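DnaJ homolog dnj-2 (Caenorhabditis elegans, PDB 2QSA) probably acts as a membrane-bound Hsp40-type co-chaperone of the DNAJC25 family, its N-terminal J domain serving to engage an Hsp70 partner and stimulate its ATPase. Local coordinates at residues L14-D19 / Y83-P88; L21-E26 / A34-A39. All blocks are in the same frame, centred on the assembly; numbering follows the deposited sequence.

Contact 1: residues L14-D19 / Y83-P88; sequences LENCYD and YYLDHP
Leu85 reaches across from the last turn of helix 75-86 and brings one methyl, CD1, up against both Asn16 and the ring of Tyr18. CD1 lies 3.9 Å from CE2 of Tyr18, near the plane of the ring, so the methyl meets the ring's edge and not a face. The same CD1 is 4.0 Å from ND2 of Asn16, and the second methyl, CD2, stands 4.1 Å from that ND2; the amide nitrogen is thus approached by both branches of the leucine, whose side chain crosses that of Asn16 at about a right angle. No hydrogen bond joins the two segments.

The other end of the amide helps to orient it. With CG anti to the backbone N (chi1 176°), Asn16 turns OD1 back to the start of helix 17-20, where it takes a weak N-cap bond from the backbone N of Tyr18, 2.8 Å away and bent to 127° at the hydrogen. The contact therefore ties the N-cap of the short first helix of the J domain to the C-terminal end of helix 75-86, with 63 residues of chain between the two segments.

Further out, Tyr18 is held by its hydroxyl, which hydrogen-bonds to Asp82 one turn before Leu85, while Leu72 of helix 52-73 packs on its side chain. Cys17, just before Tyr18 in sequence, is anchored by the disulfide to Cys12, and its backbone N is hydrogen-bonded to the hydroxyl of Tyr81. Phe6, from the N-terminal loop, also touches the side chain of Leu85.

Contact 2: residues L21-E26 / A34-A39; sequences LEVNRE and AKAYRA
Val23 holds CG1 anti to its carbonyl carbon (chi1 -66°), and this carries the methyl to the CB of Ala36, 3.7 Å away. Leu21 has CG likewise anti to the carbonyl carbon; the second torsion (chi2 179°) sends CD1 on in line with the chain and leaves CD2, the branch methyl, to meet helix 30-43, 4.1 Å from CA of Tyr37. The methyl of Ala36 meets the loop at more than one point: besides Val23 CG1, its CB lies 3.4 Å from the carbonyl O of Leu21 and 4.4 Å from the CB of the same residue. The small methyl lets the loop backbone come in close, with the CA atoms of Leu21 and Ala36 only 5.9 Å apart.

Glu22, between the two apolar residues, has a positive phi (54°) and forms a Schellman motif at the end of helix 17-20. This reversal leads the chain out of the helix while Leu21 and Val23 both start their side chains toward helix 30-43. Two residues on, Asn24 makes an Asx turn: its OD1 accepts from the backbone N of Glu26 at 3.1 Å, the donor lying well above the carbonyl plane.

The contact joins the connection between the first two helices of the J domain to the second of them. Leu21 is buried, packing also on Leu33 and Leu40 of helix 30-43 and on Ile65 and Ala68 of helix 52-73, so it fills the junction of the long antiparallel helix pair with the short helix. The ring of Tyr37 leads away from the loop and stacks with Tyr69. Without a hydrogen bond across the two segments, what meets here is mainly methyl against methyl and methyl against one carbonyl oxygen, so the contact depends on close approach and not on directed bonds.

In the fold
Both contacts are partly buried, and each includes one buried residue, Tyr18 in contact 1 and Leu21 in contact 2, packed against a partly exposed one, Leu85 and Ala36. They grip the two ends of helix 17-20, its N-cap against helix 75-86 and the connection beyond its C-terminus against helix 30-43. Contact 1 sets a methyl against an amide and a ring edge amid polar anchors, whereas contact 2 is apolar throughout apart from one carbonyl oxygen. Arg25 bridges them: its NH1 forms a salt bridge with OD1 of Asp86, and its CA packs on the Tyr18 ring. A probable backbone hydrogen bond from Val23 N to Tyr18 O joins them again.

Contact 1: residues L14-D19 / Y83-P88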
loop_
_atom_site.group_PDB
_atom_site.type_symbol
_atom_site.label_atom_id
_atom_site.label_comp_id
_atom_site.label_asym_id
_atom_site.label_seq_id
_atom_site.Cartn_x
_atom_site.Cartn_y
_atom_site.Cartn_z
ATOM N N LEU A 14 6.663 6.173 2.189
ATOM C CA LEU A 14 6.381 7.596 1.954
ATOM C C LEU A 14 5.357 7.872 0.824
ATOM O O LEU A 14 5.120 9.032 0.445
ATOM C CB LEU A 14 7.693 8.379 1.809
ATOM C CG LEU A 14 8.535 8.271 3.097
ATOM C CD1 LEU A 14 9.793 9.170 2.890
ATOM C CD2 LEU A 14 7.755 8.704 4.348
ATOM N N GLU A 15 4.671 6.808 0.374
ATOM C CA GLU A 15 3.485 6.955 -0.461
ATOM C C GLU A 15 2.278 6.559 0.324
ATOM O O GLU A 15 2.350 5.692 1.219
ATOM C CB GLU A 15 3.541 6.017 -1.692
ATOM C CG GLU A 15 4.568 6.483 -2.705
ATOM C CD GLU A 15 4.611 5.513 -3.881
ATOM O OE1 GLU A 15 5.266 4.466 -3.710
ATOM O OE2 GLU A 15 3.946 5.796 -4.911
ATOM N N ASN A 16 1.174 7.208 -0.018
ATOM C CA ASN A 16 -0.145 6.839 0.545
ATOM C C ASN A 16 -0.672 5.610 -0.225
ATOM O O ASN A 16 -0.643 5.561 -1.476
ATOM C CB ASN A 16 -1.060 8.065 0.374
ATOM C CG ASN A 16 -2.492 7.805 0.822
ATOM O OD1 ASN A 16 -3.075 6.762 0.541
ATOM N ND2 ASN A 16 -3.084 8.797 1.471
ATOM N N CYS A 17 -1.044 4.535 0.489
ATOM C CA CYS A 17 -1.448 3.282 -0.209
ATOM C C CYS A 17 -2.668 3.470 -1.150
ATOM O O CYS A 17 -2.773 2.762 -2.184
ATOM C CB CYS A 17 -1.794 2.161 0.797
ATOM S SG CYS A 17 -0.438 1.598 1.834
ATOM N N TYR A 18 -3.599 4.358 -0.762
ATOM C CA TYR A 18 -4.712 4.668 -1.708
ATOM C C TYR A 18 -4.133 5.236 -3.018
ATOM O O TYR A 18 -4.565 4.843 -4.107
ATOM C CB TYR A 18 -5.668 5.670 -1.118
ATOM C CG TYR A 18 -6.470 5.170 0.033
ATOM C CD1 TYR A 18 -7.648 4.410 -0.174
ATOM C CD2 TYR A 18 -6.082 5.451 1.342
ATOM C CE1 TYR A 18 -8.440 3.988 0.925
ATOM C CE2 TYR A 18 -6.877 5.046 2.456
ATOM C CZ TYR A 18 -8.038 4.290 2.225
ATOM O OH TYR A 18 -8.815 3.895 3.302
ATOM N N ASP A 19 -3.169 6.149 -2.916
ATOM C CA ASP A 19 -2.569 6.745 -4.131
ATOM C C ASP A 19 -1.810 5.709 -4.943
ATOM O O ASP A 19 -1.827 5.757 -6.162
ATOM C CB ASP A 19 -1.602 7.864 -3.766
ATOM C CG ASP A 19 -2.302 9.061 -3.111
ATOM O OD1 ASP A 19 -3.517 9.182 -3.221
ATOM O OD2 ASP A 19 -1.573 9.920 -2.553
ATOM N N TYR A 83 -6.661 5.214 10.562
ATOM C CA TYR A 83 -6.350 5.858 11.841
ATOM C C TYR A 83 -4.952 6.525 11.801
ATOM O O TYR A 83 -4.769 7.678 12.201
ATOM C CB TYR A 83 -6.432 4.840 12.970
ATOM C CG TYR A 83 -6.385 5.524 14.314
ATOM C CD1 TYR A 83 -7.558 5.840 14.983
ATOM C CD2 TYR A 83 -5.178 5.875 14.877
ATOM C CE1 TYR A 83 -7.515 6.471 16.211
ATOM C CE2 TYR A 83 -5.104 6.498 16.113
ATOM C CZ TYR A 83 -6.289 6.810 16.767
ATOM O OH TYR A 83 -6.239 7.433 17.997
ATOM N N TYR A 84 -3.981 5.782 11.293
ATOM C CA TYR A 84 -2.624 6.322 11.063
ATOM C C TYR A 84 -2.595 7.566 10.170
ATOM O O TYR A 84 -1.926 8.551 10.493
ATOM C CB TYR A 84 -1.839 5.191 10.409
ATOM C CG TYR A 84 -0.527 5.538 9.748
ATOM C CD1 TYR A 84 0.598 5.881 10.530
ATOM C CD2 TYR A 84 -0.359 5.395 8.339
ATOM C CE1 TYR A 84 1.855 6.135 9.923
ATOM C CE2 TYR A 84 0.890 5.656 7.726
ATOM C CZ TYR A 84 1.989 5.988 8.502
ATOM O OH TYR A 84 3.196 6.192 7.892
ATOM N N LEU A 85 -3.322 7.518 9.051
ATOM C CA LEU A 85 -3.414 8.696 8.179
ATOM C C LEU A 85 -3.989 9.903 8.964
ATOM O O LEU A 85 -3.518 11.035 8.827
ATOM C CB LEU A 85 -4.295 8.429 6.961
ATOM C CG LEU A 85 -3.738 7.434 5.933
ATOM C CD1 LEU A 85 -4.789 7.342 4.801
ATOM C CD2 LEU A 85 -2.346 7.891 5.351
ATOM N N ASP A 86 -5.003 9.621 9.763
ATOM C CA ASP A 86 -5.757 10.660 10.495
ATOM C C ASP A 86 -5.048 11.153 11.756
ATOM O O ASP A 86 -5.347 12.279 12.247
ATOM C CB ASP A 86 -7.167 10.142 10.843
ATOM C CG ASP A 86 -8.062 9.980 9.628
ATOM O OD1 ASP A 86 -7.709 10.476 8.518
ATOM O OD2 ASP A 86 -9.126 9.326 9.772
ATOM N N HIS A 87 -4.142 10.334 12.305
ATOM C CA HIS A 87 -3.505 10.642 13.597
ATOM C C HIS A 87 -1.999 10.391 13.537
ATOM O O HIS A 87 -1.493 9.547 14.257
ATOM C CB HIS A 87 -4.149 9.811 14.726
ATOM C CG HIS A 87 -5.645 9.834 14.711
ATOM N ND1 HIS A 87 -6.390 10.803 15.350
ATOM C CD2 HIS A 87 -6.535 9.006 14.119
ATOM C CE1 HIS A 87 -7.675 10.564 15.159
ATOM N NE2 HIS A 87 -7.791 9.482 14.416
ATOM N N PRO A 88 -1.286 11.119 12.652
ATOM C CA PRO A 88 0.148 10.897 12.473
ATOM C C PRO A 88 0.972 11.133 13.745
ATOM O O PRO A 88 2.044 10.574 13.892
ATOM C CB PRO A 88 0.529 11.926 11.395
ATOM C CG PRO A 88 -0.549 13.036 11.542
ATOM C CD PRO A 88 -1.788 12.205 11.778
#

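Contact 2: residues L21-E26 / A34-A39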
loop_
_atom_site.group_PDB
_atom_site.type_symbol
_atom_site.label_atom_id
_atom_site.label_comp_id
_atom_site.label_asym_id
_atom_site.label_seq_id
_atom_site.Cartn_x
_atom_site.Cartn_y
_atom_site.Cartn_z
ATOM N N LEU A 21 -2.502 2.640 -5.497
ATOM C CA LEU A 21 -3.460 1.939 -6.336
ATOM C C LEU A 21 -4.401 2.846 -7.130
ATOM O O LEU A 21 -5.281 2.345 -7.837
ATOM C CB LEU A 21 -4.250 0.948 -5.469
ATOM C CG LEU A 21 -3.376 -0.153 -4.823
ATOM C CD1 LEU A 21 -4.280 -1.080 -3.954
ATOM C CD2 LEU A 21 -2.659 -1.002 -5.876
ATOM N N GLU A 22 -4.198 4.159 -7.038
ATOM C CA GLU A 22 -5.027 5.166 -7.729
ATOM C C GLU A 22 -6.511 4.958 -7.377
ATOM O O GLU A 22 -7.394 5.033 -8.237
ATOM C CB GLU A 22 -4.740 5.150 -9.256
ATOM C CG GLU A 22 -3.223 5.310 -9.592
ATOM C CD GLU A 22 -2.817 5.003 -11.075
ATOM O OE1 GLU A 22 -3.493 4.226 -11.793
ATOM O OE2 GLU A 22 -1.753 5.516 -11.500
ATOM N N VAL A 23 -6.779 4.646 -6.113
ATOM C CA VAL A 23 -8.149 4.571 -5.609
ATOM C C VAL A 23 -8.393 5.727 -4.645
ATOM O O VAL A 23 -7.448 6.332 -4.130
ATOM C CB VAL A 23 -8.488 3.234 -4.914
ATOM C CG1 VAL A 23 -8.452 2.092 -5.909
ATOM C CG2 VAL A 23 -7.562 2.978 -3.798
ATOM N N ASN A 24 -9.656 6.027 -4.405
ATOM C CA ASN A 24 -10.004 7.210 -3.643
ATOM C C ASN A 24 -10.531 6.751 -2.284
ATOM O O ASN A 24 -11.490 5.988 -2.234
ATOM C CB ASN A 24 -11.076 7.973 -4.446
ATOM C CG ASN A 24 -11.572 9.216 -3.753
ATOM O OD1 ASN A 24 -11.109 9.575 -2.667
ATOM N ND2 ASN A 24 -12.518 9.917 -4.408
ATOM N N ARG A 25 -9.926 7.196 -1.184
ATOM C CA ARG A 25 -10.433 6.802 0.141
ATOM C C ARG A 25 -11.936 7.107 0.315
ATOM O O ARG A 25 -12.698 6.296 0.819
ATOM C CB ARG A 25 -9.637 7.480 1.269
ATOM C CG ARG A 25 -10.117 7.153 2.650
ATOM C CD ARG A 25 -9.207 7.781 3.709
ATOM N NE ARG A 25 -9.808 7.643 5.046
ATOM C CZ ARG A 25 -9.319 8.191 6.151
ATOM N NH1 ARG A 25 -8.229 8.923 6.109
ATOM N NH2 ARG A 25 -9.948 8.004 7.303
ATOM N N GLU A 26 -12.360 8.279 -0.153
ATOM C CA GLU A 26 -13.745 8.682 0.061
ATOM C C GLU A 26 -14.744 7.913 -0.807
ATOM O O GLU A 26 -15.929 7.895 -0.486
ATOM C CB GLU A 26 -13.907 10.203 -0.087
ATOM C CG GLU A 26 -12.786 11.055 0.557
ATOM C CD GLU A 26 -12.488 10.721 2.027
ATOM O OE1 GLU A 26 -13.384 10.190 2.724
ATOM O OE2 GLU A 26 -11.358 11.009 2.490
ATOM N N ALA A 34 -9.959 -4.229 -5.812
ATOM C CA ALA A 34 -9.407 -5.459 -6.414
ATOM C C ALA A 34 -9.091 -5.205 -7.911
ATOM O O ALA A 34 -8.063 -5.644 -8.448
ATOM C CB ALA A 34 -10.383 -6.636 -6.264
ATOM N N LYS A 35 -9.982 -4.487 -8.593
ATOM C CA LYS A 35 -9.769 -4.248 -10.023
ATOM C C LYS A 35 -8.477 -3.432 -10.238
ATOM O O LYS A 35 -7.683 -3.699 -11.160
ATOM C CB LYS A 35 -10.985 -3.500 -10.581
ATOM C CG LYS A 35 -10.887 -3.173 -12.070
ATOM C CD LYS A 35 -12.014 -2.169 -12.460
ATOM C CE LYS A 35 -12.099 -1.841 -13.952
ATOM N NZ LYS A 35 -12.268 -2.983 -14.834
ATOM N N ALA A 36 -8.287 -2.445 -9.363
ATOM C CA ALA A 36 -7.121 -1.514 -9.422
ATOM C C ALA A 36 -5.823 -2.303 -9.155
ATOM O O ALA A 36 -4.858 -2.198 -9.918
ATOM C CB ALA A 36 -7.283 -0.384 -8.428
ATOM N N TYR A 37 -5.848 -3.129 -8.106
ATOM C CA TYR A 37 -4.711 -3.963 -7.771
ATOM C C TYR A 37 -4.372 -4.867 -8.939
ATOM O O TYR A 37 -3.210 -4.956 -9.344
ATOM C CB TYR A 37 -4.936 -4.791 -6.495
ATOM C CG TYR A 37 -3.957 -5.961 -6.438
ATOM C CD1 TYR A 37 -2.594 -5.730 -6.113
ATOM C CD2 TYR A 37 -4.370 -7.274 -6.744
ATOM C CE1 TYR A 37 -1.653 -6.768 -6.104
ATOM C CE2 TYR A 37 -3.450 -8.347 -6.695
ATOM C CZ TYR A 37 -2.096 -8.068 -6.404
ATOM O OH TYR A 37 -1.220 -9.091 -6.414
ATOM N N ARG A 38 -5.361 -5.573 -9.473
ATOM C CA ARG A 38 -5.067 -6.587 -10.508
ATOM C C ARG A 38 -4.443 -5.933 -11.757
ATOM O O ARG A 38 -3.494 -6.485 -12.321
ATOM C CB ARG A 38 -6.309 -7.416 -10.876
ATOM C CG ARG A 38 -6.786 -8.302 -9.707
ATOM C CD ARG A 38 -8.253 -8.789 -9.882
ATOM N NE ARG A 38 -8.351 -9.717 -11.024
ATOM C CZ ARG A 38 -8.072 -11.024 -10.966
ATOM N NH1 ARG A 38 -7.708 -11.630 -9.815
ATOM N NH2 ARG A 38 -8.152 -11.727 -12.091
ATOM N N ALA A 39 -4.942 -4.757 -12.134
ATOM C CA ALA A 39 -4.418 -4.029 -13.298
ATOM C C ALA A 39 -2.994 -3.574 -13.055
ATOM O O ALA A 39 -2.145 -3.714 -13.943
ATOM C CB ALA A 39 -5.312 -2.838 -13.639
#